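PDB 4FEI: heat shock protein-related protein from Deinococcus radiodurans, which belongs to the small heat shock protein family and probably acts as a stress-response chaperone that holds unfolding proteins and limits their aggregation. Local coordinates for residues 18-23 against 65-70; 11-16 against 91-96; 42-47 against 60-65. All coordinates share one frame; numbering follows the deposited sequence.

Contact 1. Residues 18-23 against 65-70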
loop_
_atom_site.group_PDB
_atom_site.type_symbol
_atom_site.label_atom_id
_atom_site.label_comp_id
_atom_site.label_asym_id
_atom_site.label_seq_id
_atom_site.Cartn_x
_atom_site.Cartn_y
_atom_site.Cartn_z
ATOM N N LEU A 18 1.328 0.035 21.938
ATOM C CA LEU A 18 0.424 0.700 21.008
ATOM C C LEU A 18 1.100 0.650 19.626
ATOM O O LEU A 18 2.236 1.126 19.472
ATOM C CB LEU A 18 0.240 2.144 21.466
ATOM C CG LEU A 18 -0.797 3.026 20.790
ATOM C CD1 LEU A 18 -2.229 2.433 20.925
ATOM C CD2 LEU A 18 -0.736 4.423 21.392
ATOM N N ASP A 19 0.422 0.060 18.635
ATOM C CA ASP A 19 0.965 -0.059 17.281
ATOM C C ASP A 19 0.317 0.898 16.306
ATOM O O ASP A 19 -0.922 0.995 16.232
ATOM C CB ASP A 19 0.733 -1.463 16.704
ATOM C CG ASP A 19 1.404 -2.553 17.508
ATOM O OD1 ASP A 19 2.415 -2.250 18.204
ATOM O OD2 ASP A 19 0.916 -3.707 17.445
ATOM N N LEU A 20 1.141 1.558 15.513
ATOM C CA LEU A 20 0.666 2.340 14.382
ATOM C C LEU A 20 1.005 1.554 13.134
ATOM O O LEU A 20 2.155 1.207 12.921
ATOM C CB LEU A 20 1.365 3.699 14.351
ATOM C CG LEU A 20 1.130 4.793 13.307
ATOM C CD1 LEU A 20 2.064 4.607 12.135
ATOM C CD2 LEU A 20 -0.320 4.894 12.830
ATOM N N LEU A 21 0.006 1.226 12.333
ATOM C CA LEU A 21 0.235 0.600 11.036
ATOM C C LEU A 21 -0.092 1.610 9.945
ATOM O O LEU A 21 -1.179 2.212 9.920
ATOM C CB LEU A 21 -0.629 -0.653 10.852
ATOM C CG LEU A 21 -0.345 -1.838 11.777
ATOM C CD1 LEU A 21 -1.275 -1.841 12.949
ATOM C CD2 LEU A 21 -0.590 -3.129 10.970
ATOM N N LEU A 22 0.851 1.795 9.034
ATOM C CA LEU A 22 0.723 2.836 7.998
ATOM C C LEU A 22 0.952 2.213 6.614
ATOM O O LEU A 22 1.997 1.638 6.377
ATOM C CB LEU A 22 1.724 3.973 8.280
ATOM C CG LEU A 22 1.510 5.275 7.523
ATOM C CD1 LEU A 22 0.307 6.049 8.095
ATOM C CD2 LEU A 22 2.811 6.148 7.554
ATOM N N ASP A 23 -0.038 2.305 5.737
ATOM C CA ASP A 23 0.061 1.695 4.405
ATOM C C ASP A 23 0.956 2.574 3.517
ATOM O O ASP A 23 0.514 3.638 3.025
ATOM C CB ASP A 23 -1.316 1.554 3.734
ATOM C CG ASP A 23 -2.121 0.422 4.291
ATOM O OD1 ASP A 23 -3.376 0.452 4.135
ATOM O OD2 ASP A 23 -1.536 -0.513 4.861
ATOM N N ARG A 65 2.213 13.047 7.670
ATOM C CA ARG A 65 1.097 12.876 8.626
ATOM C C ARG A 65 1.476 13.259 10.051
ATOM O O ARG A 65 2.585 12.948 10.509
ATOM C CB ARG A 65 0.506 11.469 8.571
ATOM C CG ARG A 65 -0.007 11.156 7.194
ATOM C CD ARG A 65 -1.083 10.224 7.209
ATOM N NE ARG A 65 -2.298 10.800 7.767
ATOM C CZ ARG A 65 -3.346 10.048 8.084
ATOM N NH1 ARG A 65 -3.309 8.712 7.855
ATOM N NH2 ARG A 65 -4.406 10.600 8.629
ATOM N N GLU A 66 0.565 13.960 10.715
ATOM C CA GLU A 66 0.690 14.325 12.123
ATOM C C GLU A 66 -0.452 13.593 12.863
ATOM O O GLU A 66 -1.652 13.886 12.650
ATOM C CB GLU A 66 0.590 15.832 12.290
ATOM C CG GLU A 66 1.416 16.419 13.383
ATOM C CD GLU A 66 1.581 17.944 13.254
ATOM O OE1 GLU A 66 2.768 18.423 13.252
ATOM O OE2 GLU A 66 0.542 18.671 13.172
ATOM N N LEU A 67 -0.076 12.606 13.696
ATOM C CA LEU A 67 -1.039 11.631 14.220
ATOM C C LEU A 67 -0.960 11.607 15.738
ATOM O O LEU A 67 0.126 11.403 16.299
ATOM C CB LEU A 67 -0.785 10.208 13.663
ATOM C CG LEU A 67 -0.632 9.972 12.159
ATOM C CD1 LEU A 67 0.085 8.664 11.946
ATOM C CD2 LEU A 67 -1.960 9.987 11.374
ATOM N N ALA A 68 -2.102 11.838 16.391
ATOM C CA ALA A 68 -2.148 11.941 17.864
ATOM C C ALA A 68 -2.236 10.554 18.424
ATOM O O ALA A 68 -2.999 9.726 17.880
ATOM C CB ALA A 68 -3.378 12.744 18.301
ATOM N N PHE A 69 -1.468 10.270 19.477
ATOM C CA PHE A 69 -1.575 8.962 20.168
ATOM C C PHE A 69 -2.963 8.796 20.802
ATOM O O PHE A 69 -3.405 9.660 21.537
ATOM C CB PHE A 69 -0.523 8.808 21.260
ATOM C CG PHE A 69 0.889 8.804 20.758
ATOM C CD1 PHE A 69 1.758 9.877 21.037
ATOM C CD2 PHE A 69 1.368 7.724 20.033
ATOM C CE1 PHE A 69 3.069 9.873 20.565
ATOM C CE2 PHE A 69 2.695 7.697 19.558
ATOM C CZ PHE A 69 3.548 8.774 19.830
ATOM N N PRO A 70 -3.644 7.680 20.513
ATOM C CA PRO A 70 -4.981 7.407 21.104
ATOM C C PRO A 70 -4.856 7.129 22.586
ATOM O O PRO A 70 -5.844 7.233 23.316
ATOM C CB PRO A 70 -5.444 6.102 20.387
ATOM C CG PRO A 70 -4.540 5.981 19.176
ATOM C CD PRO A 70 -3.229 6.628 19.562
#
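L18 meets F69 and P70 at one end of a contact made largely of apolar side chains. Its CB starts toward the 65-70 segment, beside the K93 side chain. A chi1 of -172°, CG anti to the backbone N, swings the branch toward W11 and P70. CG and CD1 lie near CE3 of the W11 indole. CD2 lies by CZ3 of the same ring and does the touching across the contact. It lies 3.8 Å from CD of P70 and approaches the ring of F69 obliquely, with CD2 of L18 4.1 Å from CD2 of F69. L18 also packs on L54 of the second subunit. The ring of F69 also meets F91 edge-to-face.

In the middle of the contact, L20 and L67 cross at about a right angle. CD2 of L20 comes within 3.9 Å of CD1 of L67. At the far end L22 reaches R65 more loosely, with CD1 of L22 4.5 Å from CD of R65. CD2 of L67 sits 3.5 Å above the plane of the R65 guanidinium, over the centre of one face. The polar end of R65 is used in the dimer, where NH1 pairs with E57 of the second subunit and also binds O of P7.

No hydrogen bond joins the two segments. CA of L18 stands 8.5 Å from CA of F69, and CA of L22 is 10.1 Å from CA of R65. These separations are those of stacked sheets and not of neighbouring strands. Strand 17-23 belongs to the four-stranded antiparallel sheet, and strand 62-68 to the three-stranded one. L18, L20, L22 and L67 pack between them. This is the core of the beta-sandwich of the alpha-crystallin domain, the part of the longer protein that this chain comprises.

Contact 2. Residues 11-16 against 91-96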
loop_
_atom_site.group_PDB
_atom_site.type_symbol
_atom_site.label_atom_id
_atom_site.label_comp_id
_atom_site.label_asym_id
_atom_site.label_seq_id
_atom_site.Cartn_x
_atom_site.Cartn_y
_atom_site.Cartn_z
ATOM N N TRP A 11 -4.439 2.441 14.376
ATOM C CA TRP A 11 -3.886 2.246 15.708
ATOM C C TRP A 11 -4.408 0.937 16.293
ATOM O O TRP A 11 -5.603 0.723 16.416
ATOM C CB TRP A 11 -4.269 3.406 16.615
ATOM C CG TRP A 11 -3.495 4.682 16.273
ATOM C CD1 TRP A 11 -3.959 5.763 15.569
ATOM C CD2 TRP A 11 -2.141 4.991 16.649
ATOM N NE1 TRP A 11 -2.952 6.726 15.470
ATOM C CE2 TRP A 11 -1.830 6.268 16.115
ATOM C CE3 TRP A 11 -1.170 4.322 17.389
ATOM C CZ2 TRP A 11 -0.590 6.893 16.320
ATOM C CZ3 TRP A 11 0.084 4.928 17.572
ATOM C CH2 TRP A 11 0.359 6.197 17.037
ATOM N N ARG A 12 -3.493 0.038 16.607
ATOM C CA ARG A 12 -3.870 -1.257 17.179
ATOM C C ARG A 12 -3.456 -1.297 18.654
ATOM O O ARG A 12 -2.354 -0.868 19.023
ATOM C CB ARG A 12 -3.214 -2.404 16.395
ATOM C CG ARG A 12 -3.426 -3.812 17.002
ATOM C CD ARG A 12 -2.715 -4.876 16.170
ATOM N NE ARG A 12 -1.266 -4.633 15.984
ATOM C CZ ARG A 12 -0.531 -5.160 14.995
ATOM N NH1 ARG A 12 -1.110 -5.950 14.066
ATOM N NH2 ARG A 12 0.782 -4.885 14.915
ATOM N N ASP A 13 -4.374 -1.774 19.483
ATOM C CA ASP A 13 -4.117 -1.965 20.879
ATOM C C ASP A 13 -3.420 -3.301 20.988
ATOM O O ASP A 13 -4.028 -4.333 20.766
ATOM C CB ASP A 13 -5.452 -1.973 21.625
ATOM C CG ASP A 13 -5.312 -2.267 23.110
ATOM O OD1 ASP A 13 -4.176 -2.233 23.645
ATOM O OD2 ASP A 13 -6.368 -2.545 23.746
ATOM N N ALA A 14 -2.137 -3.283 21.316
ATOM C CA ALA A 14 -1.396 -4.522 21.554
ATOM C C ALA A 14 -1.033 -4.678 23.058
ATOM O O ALA A 14 0.111 -5.022 23.412
ATOM C CB ALA A 14 -0.173 -4.559 20.695
ATOM N N GLY A 15 -2.006 -4.428 23.928
ATOM C CA GLY A 15 -1.835 -4.665 25.363
ATOM C C GLY A 15 -0.808 -3.760 26.037
ATOM O O GLY A 15 -1.137 -2.672 26.502
ATOM N N THR A 16 0.434 -4.219 26.086
ATOM C CA THR A 16 1.508 -3.459 26.697
ATOM C C THR A 16 1.975 -2.367 25.739
ATOM O O THR A 16 2.550 -1.352 26.171
ATOM C CB THR A 16 2.740 -4.374 27.142
ATOM O OG1 THR A 16 3.421 -4.895 25.982
ATOM C CG2 THR A 16 2.291 -5.556 28.049
ATOM N N PHE A 91 4.961 1.360 20.184
ATOM C CA PHE A 91 5.260 2.202 21.316
ATOM C C PHE A 91 4.781 1.474 22.564
ATOM O O PHE A 91 3.738 0.773 22.533
ATOM C CB PHE A 91 4.512 3.550 21.244
ATOM C CG PHE A 91 4.827 4.388 20.035
ATOM C CD1 PHE A 91 5.844 5.322 20.076
ATOM C CD2 PHE A 91 4.079 4.253 18.843
ATOM C CE1 PHE A 91 6.144 6.121 18.955
ATOM C CE2 PHE A 91 4.369 5.022 17.726
ATOM C CZ PHE A 91 5.411 5.972 17.795
ATOM N N GLU A 92 5.492 1.634 23.678
ATOM C CA GLU A 92 5.005 1.033 24.903
ATOM C C GLU A 92 4.113 2.003 25.642
ATOM O O GLU A 92 4.444 3.165 25.777
ATOM C CB GLU A 92 6.121 0.425 25.788
ATOM C CG GLU A 92 7.176 1.321 26.215
ATOM C CD GLU A 92 8.266 0.600 27.020
ATOM O OE1 GLU A 92 7.950 0.048 28.111
ATOM O OE2 GLU A 92 9.443 0.623 26.568
ATOM N N LYS A 93 2.958 1.521 26.085
ATOM C CA LYS A 93 1.971 2.334 26.781
ATOM C C LYS A 93 2.434 2.697 28.188
ATOM O O LYS A 93 3.186 1.971 28.834
ATOM C CB LYS A 93 0.632 1.593 26.840
ATOM C CG LYS A 93 -0.144 1.643 25.523
ATOM C CD LYS A 93 -1.031 0.422 25.287
ATOM C CE LYS A 93 -2.285 0.439 26.114
ATOM N NZ LYS A 93 -3.227 -0.636 25.580
ATOM N N LEU A 94 1.991 3.866 28.632
ATOM C CA LEU A 94 2.181 4.338 29.991
ATOM C C LEU A 94 1.387 3.478 31.004
ATOM O O LEU A 94 1.866 3.180 32.092
ATOM C CB LEU A 94 1.680 5.771 30.055
ATOM C CG LEU A 94 2.535 6.755 30.814
ATOM C CD1 LEU A 94 3.729 7.085 29.954
ATOM C CD2 LEU A 94 1.714 8.027 31.187
ATOM N N ARG A 95 0.161 3.124 30.627
ATOM C CA ARG A 95 -0.723 2.285 31.382
ATOM C C ARG A 95 -0.996 1.043 30.505
ATOM O O ARG A 95 -1.973 1.007 29.731
ATOM C CB ARG A 95 -2.011 3.053 31.709
ATOM C CG ARG A 95 -3.066 2.295 32.542
ATOM C CD ARG A 95 -4.348 3.164 32.705
ATOM N NE ARG A 95 -5.558 2.350 32.911
ATOM C CZ ARG A 95 -6.251 1.733 31.933
ATOM N NH1 ARG A 95 -7.336 1.010 32.237
ATOM N NH2 ARG A 95 -5.872 1.828 30.648
ATOM N N PRO A 96 -0.123 0.018 30.620
ATOM C CA PRO A 96 -0.295 -1.216 29.851
ATOM C C PRO A 96 -1.583 -1.890 30.278
ATOM O O PRO A 96 -1.941 -1.828 31.456
ATOM C CB PRO A 96 0.905 -2.081 30.281
ATOM C CG PRO A 96 1.867 -1.143 30.955
ATOM C CD PRO A 96 1.026 -0.067 31.551
#
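F91 meets W11 at the start of the 91-96 segment. CE2 of F91 comes to the edge of the indole, near its plane, and lies 4.2 Å from CH2 of W11. E92 follows, and its backbone passes the turn with CA of E92 3.7 Å from O of T16.

K93 makes the hydrogen bonds and the salt bridge across the contact. Its backbone N donates to O of T16 at 2.9 Å, with an N-H...O angle of 163°. The side chain then bends at chi3 (76°) and passes along G15, so that NZ ends between two acceptors. NZ forms a salt bridge with OD1 of D13 at 2.7 Å and donates to O of G15 at 3.1 Å. T97 adds a weak hydrogen bond to the same amine.

The residues gripped here form the tight turn of the beta-hairpin between strands 9-14 and 17-23. D13 opens it with an Asx turn: its OD1 accepts from N of G15, which comes from above the carboxylate plane (49° out of it). One oxygen thus serves both the turn and the lysine. At W11 the hairpin's first strand pairs antiparallel with a strand of the second subunit, so the sheet runs on across the dimer interface.

Farther along, P96 packs beside the turn, its CB 3.9 Å from CA of T16.

Contact 3. Residues 42-47 against 60-65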
loop_
_atom_site.group_PDB
_atom_site.type_symbol
_atom_site.label_atom_id
_atom_site.label_comp_id
_atom_site.label_asym_id
_atom_site.label_seq_id
_atom_site.Cartn_x
_atom_site.Cartn_y
_atom_site.Cartn_z
ATOM N N THR A 42 4.803 12.179 14.176
ATOM C CA THR A 42 4.907 12.732 12.831
ATOM C C THR A 42 5.617 11.749 11.945
ATOM O O THR A 42 6.695 11.288 12.289
ATOM C CB THR A 42 5.538 14.126 12.785
ATOM O OG1 THR A 42 4.820 14.993 13.688
ATOM C CG2 THR A 42 5.488 14.676 11.343
ATOM N N VAL A 43 4.961 11.386 10.842
ATOM C CA VAL A 43 5.534 10.448 9.879
ATOM C C VAL A 43 5.639 11.156 8.526
ATOM O O VAL A 43 4.665 11.793 8.070
ATOM C CB VAL A 43 4.651 9.151 9.672
ATOM C CG1 VAL A 43 5.439 8.141 8.894
ATOM C CG2 VAL A 43 4.261 8.542 10.958
ATOM N N SER A 44 6.793 11.021 7.880
ATOM C CA SER A 44 7.012 11.576 6.565
ATOM C C SER A 44 7.804 10.605 5.724
ATOM O O SER A 44 8.480 9.745 6.244
ATOM C CB SER A 44 7.714 12.947 6.663
ATOM O OG SER A 44 8.987 12.814 7.286
ATOM N N GLY A 45 7.679 10.730 4.405
ATOM C CA GLY A 45 8.431 9.926 3.456
ATOM C C GLY A 45 8.033 10.272 2.043
ATOM O O GLY A 45 7.335 11.264 1.822
ATOM N N GLU A 46 8.431 9.424 1.075
ATOM C CA GLU A 46 8.226 9.729 -0.319
ATOM C C GLU A 46 8.165 8.459 -1.158
ATOM O O GLU A 46 8.817 7.462 -0.842
ATOM C CB GLU A 46 9.388 10.601 -0.792
ATOM C CG GLU A 46 9.318 11.056 -2.238
ATOM C CD GLU A 46 10.515 11.873 -2.672
ATOM O OE1 GLU A 46 10.530 12.380 -3.832
ATOM O OE2 GLU A 46 11.447 12.011 -1.880
ATOM N N ARG A 47 7.398 8.501 -2.246
ATOM C CA ARG A 47 7.547 7.518 -3.304
ATOM C C ARG A 47 7.588 8.207 -4.676
ATOM O O ARG A 47 6.900 9.199 -4.881
ATOM C CB ARG A 47 6.505 6.383 -3.223
ATOM C CG ARG A 47 5.141 6.679 -3.797
ATOM C CD ARG A 47 4.367 5.358 -3.882
ATOM N NE ARG A 47 2.947 5.488 -4.170
ATOM C CZ ARG A 47 2.098 4.456 -4.224
ATOM N NH1 ARG A 47 2.537 3.211 -4.055
ATOM N NH2 ARG A 47 0.807 4.646 -4.513
ATOM N N SER A 60 1.284 9.720 -5.524
ATOM C CA SER A 60 2.740 9.821 -5.690
ATOM C C SER A 60 3.306 10.926 -4.825
ATOM O O SER A 60 2.578 11.816 -4.402
ATOM C CB SER A 60 3.101 10.221 -7.136
ATOM O OG SER A 60 2.884 9.137 -7.980
ATOM N N GLY A 61 4.635 10.919 -4.683
ATOM C CA GLY A 61 5.382 12.031 -4.127
ATOM C C GLY A 61 5.509 11.923 -2.615
ATOM O O GLY A 61 5.371 10.832 -2.049
ATOM N N ARG A 62 5.776 13.065 -1.981
ATOM C CA ARG A 62 5.989 13.148 -0.537
ATOM C C ARG A 62 4.679 13.112 0.241
ATOM O O ARG A 62 3.648 13.582 -0.235
ATOM C CB ARG A 62 6.813 14.381 -0.201
ATOM C CG ARG A 62 6.626 14.964 1.201
ATOM C CD ARG A 62 7.647 14.451 2.193
ATOM N NE ARG A 62 7.707 15.377 3.296
ATOM C CZ ARG A 62 8.735 15.492 4.120
ATOM N NH1 ARG A 62 9.798 14.682 3.961
ATOM N NH2 ARG A 62 8.674 16.381 5.106
ATOM N N PHE A 63 4.715 12.477 1.408
ATOM C CA PHE A 63 3.592 12.470 2.318
ATOM C C PHE A 63 4.037 12.975 3.708
ATOM O O PHE A 63 5.186 12.806 4.099
ATOM C CB PHE A 63 3.004 11.048 2.425
ATOM C CG PHE A 63 3.802 10.107 3.339
ATOM C CD1 PHE A 63 3.628 10.114 4.741
ATOM C CD2 PHE A 63 4.681 9.187 2.794
ATOM C CE1 PHE A 63 4.329 9.250 5.538
ATOM C CE2 PHE A 63 5.387 8.303 3.606
ATOM C CZ PHE A 63 5.222 8.340 4.972
ATOM N N VAL A 64 3.115 13.607 4.420
ATOM C CA VAL A 64 3.364 14.047 5.763
ATOM C C VAL A 64 2.096 13.822 6.590
ATOM O O VAL A 64 1.019 14.341 6.236
ATOM C CB VAL A 64 3.784 15.579 5.845
ATOM C CG1 VAL A 64 4.049 15.982 7.318
ATOM C CG2 VAL A 64 4.973 15.871 4.936
ATOM N N ARG A 65 2.213 13.047 7.670
ATOM C CA ARG A 65 1.097 12.876 8.626
ATOM C C ARG A 65 1.476 13.259 10.051
ATOM O O ARG A 65 2.585 12.948 10.509
ATOM C CB ARG A 65 0.506 11.469 8.571
ATOM C CG ARG A 65 -0.007 11.156 7.194
ATOM C CD ARG A 65 -1.083 10.224 7.209
ATOM N NE ARG A 65 -2.298 10.800 7.767
ATOM C CZ ARG A 65 -3.346 10.048 8.084
ATOM N NH1 ARG A 65 -3.309 8.712 7.855
ATOM N NH2 ARG A 65 -4.406 10.600 8.629
#
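F63 lies flat on the backbone of strand 42-47, and V43 flanks it. N of G45 is 3.4 Å above the F63 ring plane, and C of S44 lies over the same face; both are offset toward the rim. A chi1 of 79° sets CG of F63 between its backbone N and carbonyl carbon and turns the ring over the neighbouring strand. CG1 of V43 meets the ring edge in plane, 3.7 Å from CE1 of F63.

On the other face of the sheet, R62, bent at chi2, reaches diagonally to S44 on the neighbouring strand, its CD passing O of G45. CB of S44 sits 3.7 Å above the centre of the R62 guanidinium plane. This is apolar cover for the cation.

Six backbone hydrogen bonds join the two antiparallel segments through V43-R65, G45-F63 and R47-G61. The straightest runs from N of R65 to O of V43 (2.8 Å, 176°). V43 and F63 make the inner face apolar, while R65, on the same face, leads its charge away to E57 of the second subunit. R47 pairs with D23 there, and these two salt bridges link the contact to the dimer partner.

Overall arrangement
The contacts are nested along the chain: contact 3 inside contact 1, and contact 1 inside contact 2. Contact 1 lies between the two sheets of the sandwich, contact 2 at one end of the four-stranded sheet and contact 3 within the three-stranded sheet. Contacts 1 and 2, with centres 12 Å apart, both reach the four-stranded sheet. Contacts 1 and 3 are 14 Å apart, share R65 and strand 62-68, and meet where L22 packs on V43 and F63. Contacts 2 and 3 do not touch; their centres are 25 Å apart, on opposite sides of the chain's centre. All three also touch the second subunit, so the dimer interface lies against each of them.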